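AtxE2 (Asticcacaulis excentricus, PDB 5TXE) hydrolyses the isopeptide bond of the lasso peptides astexin-2 and astexin-3, turning these threaded molecules into linear peptides. Local coordinates at residues 266-271 with 334-339; 305-310 with 314-319; 329-334 with 375-380. The protein carries 1 engineered substitution. All coordinates share one frame; numbering follows the deposited sequence.

Contact 1 of 3, residues 266-271 with 334-339; sequences TTFSVS and MPADAL
Phe268 carries this contact almost alone, its ring reaching from strand 266-271 to the end of Met334 and to Ala336 in the turn that follows. CE1 of Phe268 lies 3.7 Å from CE of Met334, which approaches the ring obliquely, and CZ of Phe268 is 4.2 Å from CB of Ala336. The two longer side chains come from opposite directions. Met334 runs out straight from its backbone, with CG anti to N (chi1 -172°), and bends only at the thioether (chi3 80°); the bend carries the methyl across to the aromatic carbons.

The ring's outer end also has a polar neighbour, since the carbonyl O of Ala336 stands at the edge, near the ring plane, 4.0 Å from CZ of Phe268. Within its own strand, Phe268 has Thr266 CG2 above one face, 3.5 Å from the plane and displaced toward the rim. Part of the ring's surroundings is thus supplied by its own strand.

No hydrogen bond crosses between the two segments. Their backbones bond to other strands: Phe268 with Ala261, Ser269 with Val285 and Met334 with Leu316. The turn after Met334 has a weak bond of its own, from Ala338 N to Pro335 O at 3.3 Å. Further apolar groups join the cluster, Phe268 touching Val263, Ala286 and Met307, while Met334 rests on Leu284.

Two separate four-stranded antiparallel sheets therefore meet here mainly through side chains. This is the packing of adjacent blades in a beta-propeller, the domain that accompanies the alpha/beta-hydrolase domain in the prolyl oligopeptidase family.

Contact 2 of 3, residues 305-310 with 314-319; sequences TRMWGD and NVLYFL
Trp308 and Leu319 form the tightly packed part of this beta hairpin. Leu319 comes to the indole at its edge, with CG in the ring plane and CD1 3.7 Å from Trp308 CH2, the two side chains crossing obliquely. CG of Trp308 is anti to its own carbonyl carbon, and the turn about CB-CG (chi2 -92°) brings the six-membered ring to Leu319. Arg306 lies over one face of the indole: its CD sits 3.5 Å above the plane, and its guanidinium in turn has Trp308 NE1 over its centre. Were Trp308 replaced by alanine, Leu319 would probably lose its aromatic neighbour and Arg306 the flat surface its chain lies over.

Paired backbone bonds hold the strands in antiparallel register. Tyr317 N reaches Trp308 O at 2.8 Å in a nearly straight bond (177°), and the reverse bond, Trp308 N to Tyr317 O, is equally short. On the face away from Trp308 and Leu319, Met307 and Phe318 touch through their CB atoms at 3.9 Å.

The ends are looser, and Thr305, Arg306 and Asn314 are partly exposed. The Arg306 chain leads away from the partner strand, over the indole, and its NH1 bonds to Met307 O. Toward the turn, but still buried, Tyr317 OH gives only a weak bond to Asp310 OD2, 3.4 Å away, with ring and carboxylate planes 35° apart; OD2 also forms a long, weak ion pair with Arg356. Here Asn314 and Val315 both face Asp310 in a G1 beta bulge. At the other end, Thr305 OG1 bonds to Glu56.

Strand 315-322 continues the sheet into strand 328-335. Met307 and Leu316 lean on Ala261 of strand 261-263, whereas Trp308, Tyr317 and Leu319 pack on the other side against strand 350-357.

Contact 3 of 3, residues 329-334 with 375-380; sequences MALYRM and VTLNLT
Leu331 and Leu377 belong to neighbouring four-stranded blades of the propeller and meet at the interface where one sheet faces the next. Their side chains reach toward each other tip to tip, CD2 of Leu331 lying 3.9 Å from CD2 of Leu377. The same methyl of Leu331 serves a second partner, since CD2 of Leu379 also approaches it to 3.9 Å, this time with the two side chains crossing at about a right angle. One branch is thereby shared between two leucines. Leu331 can offer it because CG stands anti to the backbone N (chi1 178°), extending the chain toward the other blade.

Leu379 comes just after the end of strand 373-378, where the backbone leaves the sheet through an Asx turn. Asn378 OD1 accepts a hydrogen bond from Thr380 N at 2.8 Å, the donor lying in the plane of the side-chain carbonyl, and it takes a second from Ser381 N. The turn spans Leu379, whose backbone carbonyl meets Arg333.

At the margin of the contact, Leu379 O is 3.5 Å from Arg333 CD and lies at the edge of the guanidinium, in its plane; no hydrogen bond crosses between the segments. Arg333 arrives along an extended chain from CG to NE. Tyr317 touches both Arg333 and Leu379, while Leu377 also rests on Trp345.

Overall arrangement
Strand 328-335 ties the three contacts together. Contact 2 lies within its own sheet, one strand over, and is the one of the three built on backbone hydrogen bonds; Met334 N and Leu316 O probably extend that bonding to the shared strand. Contacts 1 and 3 join this sheet to separate ones, on opposite faces, and depend on side chains. Contact 1 packs a phenylalanine ring against a methionine methyl and an alanine, contact 3 leucines with an arginine at their margin. The touching residues are mostly buried in all three, although contact 1 lies farther out, about 31 Å between its centre and that of the chain, against 25 and 24 Å for contacts 2 and 3.

Contact 1 of 3, residues 266-271 with 334-339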
# COMPACT_ATOMS: atom_id res chain seq x y z
N THR A 266 -1.81 -12.62 33.64
CA THR A 266 -2.51 -11.45 33.09
C THR A 266 -2.59 -11.46 31.55
O THR A 266 -1.59 -11.60 30.85
CB THR A 266 -1.81 -10.21 33.54
OG1 THR A 266 -1.68 -10.30 34.95
CG2 THR A 266 -2.61 -8.96 33.17
N THR A 267 -3.80 -11.36 31.04
CA THR A 267 -4.06 -11.26 29.62
C THR A 267 -4.36 -9.78 29.30
O THR A 267 -5.25 -9.13 29.88
CB THR A 267 -5.23 -12.17 29.23
OG1 THR A 267 -4.77 -13.51 29.31
CG2 THR A 267 -5.69 -11.93 27.82
N PHE A 268 -3.57 -9.26 28.40
CA PHE A 268 -3.78 -7.92 27.89
C PHE A 268 -4.48 -7.96 26.57
O PHE A 268 -4.21 -8.81 25.74
CB PHE A 268 -2.48 -7.23 27.78
CG PHE A 268 -1.82 -7.00 29.09
CD1 PHE A 268 -2.24 -5.98 29.92
CD2 PHE A 268 -0.81 -7.79 29.49
CE1 PHE A 268 -1.62 -5.73 31.14
CE2 PHE A 268 -0.20 -7.58 30.70
CZ PHE A 268 -0.60 -6.54 31.53
N SER A 269 -5.47 -7.09 26.40
CA SER A 269 -6.15 -6.97 25.16
C SER A 269 -6.65 -5.52 25.03
O SER A 269 -6.24 -4.66 25.79
CB SER A 269 -7.27 -7.96 25.09
OG SER A 269 -8.25 -7.64 26.04
N VAL A 270 -7.47 -5.26 24.03
CA VAL A 270 -7.88 -3.93 23.71
C VAL A 270 -9.35 -3.99 23.43
O VAL A 270 -9.82 -4.93 22.81
CB VAL A 270 -7.03 -3.56 22.50
CG1 VAL A 270 -7.82 -2.98 21.37
CG2 VAL A 270 -5.84 -2.75 22.95
N SER A 271 -10.13 -3.03 23.90
CA SER A 271 -11.55 -3.03 23.49
C SER A 271 -12.13 -1.63 23.60
O SER A 271 -11.54 -0.76 24.18
CB SER A 271 -12.36 -3.99 24.38
OG SER A 271 -12.39 -3.51 25.72
N MET A 334 5.36 -0.63 29.84
CA MET A 334 4.43 -0.62 30.93
C MET A 334 4.69 -1.82 31.86
O MET A 334 4.38 -2.95 31.47
CB MET A 334 3.00 -0.73 30.39
CG MET A 334 2.00 -0.52 31.49
SD MET A 334 0.34 -0.83 30.98
CE MET A 334 0.32 -2.61 31.07
N PRO A 335 5.22 -1.57 33.09
CA PRO A 335 5.36 -2.64 34.15
C PRO A 335 4.05 -3.36 34.31
O PRO A 335 3.01 -2.72 34.46
CB PRO A 335 5.68 -1.85 35.41
CG PRO A 335 6.25 -0.54 34.93
CD PRO A 335 5.52 -0.24 33.65
N ALA A 336 4.07 -4.68 34.22
CA ALA A 336 2.83 -5.43 34.07
C ALA A 336 1.98 -5.52 35.34
O ALA A 336 0.80 -5.88 35.26
CB ALA A 336 3.13 -6.82 33.53
N ASP A 337 2.57 -5.19 36.49
CA ASP A 337 1.84 -5.08 37.77
C ASP A 337 0.71 -4.04 37.74
O ASP A 337 -0.32 -4.23 38.36
CB ASP A 337 2.84 -4.69 38.88
CG ASP A 337 3.73 -5.86 39.31
OD1 ASP A 337 3.41 -7.02 38.96
OD2 ASP A 337 4.75 -5.61 40.01
N ALA A 338 0.93 -2.95 37.03
CA ALA A 338 0.04 -1.80 37.07
C ALA A 338 -0.36 -1.38 35.65
O ALA A 338 -0.10 -2.10 34.68
CB ALA A 338 0.73 -0.66 37.80
N LEU A 339 -0.98 -0.21 35.55
CA LEU A 339 -1.41 0.39 34.28
C LEU A 339 -0.87 1.82 34.11
O LEU A 339 -1.64 2.77 33.95
CB LEU A 339 -2.91 0.38 34.18
CG LEU A 339 -3.43 -1.05 34.15
CD1 LEU A 339 -4.94 -1.06 34.26
CD2 LEU A 339 -3.01 -1.78 32.87

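Contact 2 of 3, residues 305-310 with 314-319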
# COMPACT_ATOMS: atom_id res chain seq x y z
N THR A 305 -1.72 -0.20 18.33
CA THR A 305 -1.64 -0.98 17.06
C THR A 305 -0.84 -2.28 17.16
O THR A 305 -0.89 -3.11 16.27
CB THR A 305 -1.06 -0.11 15.95
OG1 THR A 305 0.13 0.50 16.44
CG2 THR A 305 -2.07 0.96 15.56
N ARG A 306 -0.09 -2.45 18.23
CA ARG A 306 0.71 -3.64 18.38
C ARG A 306 1.16 -3.73 19.83
O ARG A 306 1.63 -2.74 20.38
CB ARG A 306 1.97 -3.56 17.49
CG ARG A 306 2.27 -4.82 16.72
CD ARG A 306 2.45 -6.03 17.62
NE ARG A 306 2.95 -7.19 16.89
CZ ARG A 306 3.08 -8.43 17.40
NH1 ARG A 306 2.77 -8.70 18.68
NH2 ARG A 306 3.56 -9.43 16.64
N MET A 307 1.08 -4.91 20.42
CA MET A 307 1.67 -5.11 21.77
C MET A 307 2.51 -6.40 21.91
O MET A 307 2.31 -7.36 21.19
CB MET A 307 0.54 -5.11 22.77
CG MET A 307 -0.34 -6.35 22.72
SD MET A 307 -1.57 -6.41 24.04
CE MET A 307 -2.58 -4.98 23.67
N TRP A 308 3.42 -6.42 22.87
CA TRP A 308 4.29 -7.57 23.15
C TRP A 308 4.49 -7.77 24.64
O TRP A 308 4.86 -6.80 25.35
CB TRP A 308 5.69 -7.32 22.61
CG TRP A 308 5.83 -7.21 21.12
CD1 TRP A 308 6.11 -8.22 20.26
CD2 TRP A 308 5.71 -6.02 20.34
NE1 TRP A 308 6.16 -7.74 18.99
CE2 TRP A 308 5.92 -6.39 19.02
CE3 TRP A 308 5.41 -4.69 20.64
CZ2 TRP A 308 5.86 -5.47 17.98
CZ3 TRP A 308 5.38 -3.77 19.61
CH2 TRP A 308 5.59 -4.17 18.29
N GLY A 309 4.21 -8.99 25.12
CA GLY A 309 4.39 -9.33 26.53
C GLY A 309 5.77 -9.91 26.80
O GLY A 309 6.26 -10.69 26.03
N ASP A 310 6.38 -9.56 27.91
CA ASP A 310 7.70 -10.09 28.28
C ASP A 310 7.65 -10.58 29.72
O ASP A 310 7.69 -9.76 30.64
CB ASP A 310 8.74 -8.95 28.15
CG ASP A 310 10.19 -9.37 28.51
OD1 ASP A 310 10.40 -10.53 28.96
OD2 ASP A 310 11.10 -8.50 28.31
N ASN A 314 8.68 -8.83 33.11
CA ASN A 314 7.35 -8.57 33.63
C ASN A 314 6.85 -7.20 33.13
O ASN A 314 6.55 -6.31 33.94
CB ASN A 314 7.38 -8.67 35.16
CG ASN A 314 6.02 -8.51 35.77
OD1 ASN A 314 5.05 -9.18 35.38
ND2 ASN A 314 5.94 -7.63 36.77
N VAL A 315 6.85 -7.01 31.81
CA VAL A 315 6.37 -5.75 31.22
C VAL A 315 5.61 -6.01 29.94
O VAL A 315 5.75 -7.07 29.34
CB VAL A 315 7.47 -4.69 30.96
CG1 VAL A 315 8.35 -4.46 32.18
CG2 VAL A 315 8.36 -5.09 29.83
N LEU A 316 4.75 -5.06 29.59
CA LEU A 316 4.11 -5.03 28.32
C LEU A 316 4.71 -3.87 27.53
O LEU A 316 4.96 -2.79 28.10
CB LEU A 316 2.63 -4.78 28.51
CG LEU A 316 1.81 -4.83 27.24
CD1 LEU A 316 1.66 -6.25 26.73
CD2 LEU A 316 0.47 -4.18 27.48
N TYR A 317 5.01 -4.11 26.25
CA TYR A 317 5.41 -3.04 25.33
C TYR A 317 4.33 -2.87 24.27
O TYR A 317 3.70 -3.83 23.86
CB TYR A 317 6.69 -3.39 24.64
CG TYR A 317 7.82 -3.80 25.53
CD1 TYR A 317 8.64 -2.86 26.13
CD2 TYR A 317 8.10 -5.15 25.74
CE1 TYR A 317 9.69 -3.25 26.94
CE2 TYR A 317 9.17 -5.56 26.52
CZ TYR A 317 9.98 -4.62 27.14
OH TYR A 317 11.04 -5.07 27.96
N PHE A 318 4.10 -1.62 23.85
CA PHE A 318 3.17 -1.39 22.78
C PHE A 318 3.46 -0.20 21.89
O PHE A 318 4.15 0.75 22.29
CB PHE A 318 1.73 -1.38 23.28
CG PHE A 318 1.40 -0.31 24.26
CD1 PHE A 318 1.10 0.96 23.84
CD2 PHE A 318 1.28 -0.60 25.62
CE1 PHE A 318 0.73 1.95 24.72
CE2 PHE A 318 0.90 0.39 26.52
CZ PHE A 318 0.63 1.66 26.06
N LEU A 319 2.92 -0.29 20.68
CA LEU A 319 3.04 0.77 19.68
C LEU A 319 1.73 1.45 19.47
O LEU A 319 0.67 0.84 19.64
CB LEU A 319 3.37 0.17 18.31
CG LEU A 319 4.81 -0.24 18.07
CD1 LEU A 319 4.96 -0.87 16.69
CD2 LEU A 319 5.71 0.97 18.19

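Contact 3 of 3, residues 329-334 with 375-380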
# COMPACT_ATOMS: atom_id res chain seq x y z
N MET A 329 4.72 7.85 15.35
CA MET A 329 4.60 6.56 15.99
C MET A 329 5.27 6.70 17.33
O MET A 329 6.22 7.44 17.45
CB MET A 329 5.38 5.47 15.26
CG MET A 329 4.84 5.13 13.90
SD MET A 329 3.87 3.63 13.85
CE MET A 329 4.98 2.49 14.62
N ALA A 330 4.84 5.90 18.29
CA ALA A 330 5.44 5.86 19.63
C ALA A 330 5.41 4.46 20.20
O ALA A 330 4.50 3.70 19.94
CB ALA A 330 4.71 6.83 20.56
N LEU A 331 6.42 4.15 20.97
CA LEU A 331 6.56 2.90 21.64
C LEU A 331 6.55 3.14 23.13
O LEU A 331 7.28 4.03 23.63
CB LEU A 331 7.91 2.35 21.28
CG LEU A 331 8.31 1.03 21.91
CD1 LEU A 331 7.35 -0.07 21.53
CD2 LEU A 331 9.73 0.71 21.43
N TYR A 332 5.72 2.36 23.84
CA TYR A 332 5.52 2.44 25.30
C TYR A 332 5.99 1.19 26.03
O TYR A 332 5.89 0.05 25.49
CB TYR A 332 4.05 2.70 25.61
CG TYR A 332 3.63 4.11 25.26
CD1 TYR A 332 3.29 4.43 23.97
CD2 TYR A 332 3.62 5.11 26.23
CE1 TYR A 332 2.93 5.74 23.64
CE2 TYR A 332 3.26 6.40 25.91
CZ TYR A 332 2.92 6.71 24.60
OH TYR A 332 2.58 7.97 24.27
N ARG A 333 6.49 1.40 27.25
CA ARG A 333 6.84 0.32 28.19
C ARG A 333 6.01 0.45 29.47
O ARG A 333 5.97 1.50 30.11
CB ARG A 333 8.30 0.43 28.47
CG ARG A 333 8.91 -0.57 29.41
CD ARG A 333 10.32 -0.07 29.74
NE ARG A 333 11.02 -1.07 30.51
CZ ARG A 333 10.82 -1.32 31.81
NH1 ARG A 333 9.92 -0.63 32.53
NH2 ARG A 333 11.53 -2.27 32.40
N MET A 334 5.36 -0.63 29.84
CA MET A 334 4.43 -0.62 30.93
C MET A 334 4.69 -1.82 31.86
O MET A 334 4.38 -2.95 31.47
CB MET A 334 3.00 -0.73 30.39
CG MET A 334 2.00 -0.52 31.49
SD MET A 334 0.34 -0.83 30.98
CE MET A 334 0.32 -2.61 31.07
N VAL A 375 16.28 -2.25 11.73
CA VAL A 375 16.68 -1.41 12.82
C VAL A 375 16.45 -2.22 14.09
O VAL A 375 15.61 -3.14 14.08
CB VAL A 375 15.78 -0.17 12.68
CG1 VAL A 375 14.80 0.07 13.78
CG2 VAL A 375 16.51 1.01 12.10
N THR A 376 17.25 -1.96 15.13
CA THR A 376 16.95 -2.50 16.49
C THR A 376 16.57 -1.40 17.42
O THR A 376 17.12 -0.33 17.40
CB THR A 376 18.11 -3.32 17.14
OG1 THR A 376 19.26 -2.49 17.25
CG2 THR A 376 18.49 -4.48 16.32
N LEU A 377 15.57 -1.65 18.22
CA LEU A 377 15.13 -0.65 19.16
C LEU A 377 15.39 -1.20 20.58
O LEU A 377 14.90 -2.27 20.94
CB LEU A 377 13.66 -0.40 18.91
CG LEU A 377 13.12 1.01 19.13
CD1 LEU A 377 14.10 2.10 18.80
CD2 LEU A 377 11.92 1.22 18.24
N ASN A 378 16.17 -0.48 21.38
CA ASN A 378 16.42 -0.88 22.76
C ASN A 378 15.19 -0.63 23.65
O ASN A 378 14.72 0.49 23.79
CB ASN A 378 17.65 -0.11 23.26
CG ASN A 378 18.07 -0.50 24.67
OD1 ASN A 378 17.26 -0.64 25.59
ND2 ASN A 378 19.37 -0.59 24.86
N LEU A 379 14.66 -1.70 24.24
CA LEU A 379 13.42 -1.59 24.99
C LEU A 379 13.55 -1.03 26.44
O LEU A 379 12.57 -1.02 27.20
CB LEU A 379 12.72 -2.95 25.03
CG LEU A 379 12.26 -3.44 23.66
CD1 LEU A 379 11.57 -4.79 23.80
CD2 LEU A 379 11.32 -2.42 23.04
N THR A 380 14.75 -0.60 26.81
CA THR A 380 15.00 0.01 28.10
C THR A 380 15.18 1.50 27.88
O THR A 380 14.41 2.30 28.41
CB THR A 380 16.27 -0.57 28.75
OG1 THR A 380 16.10 -1.98 28.95
CG2 THR A 380 16.53 0.15 30.09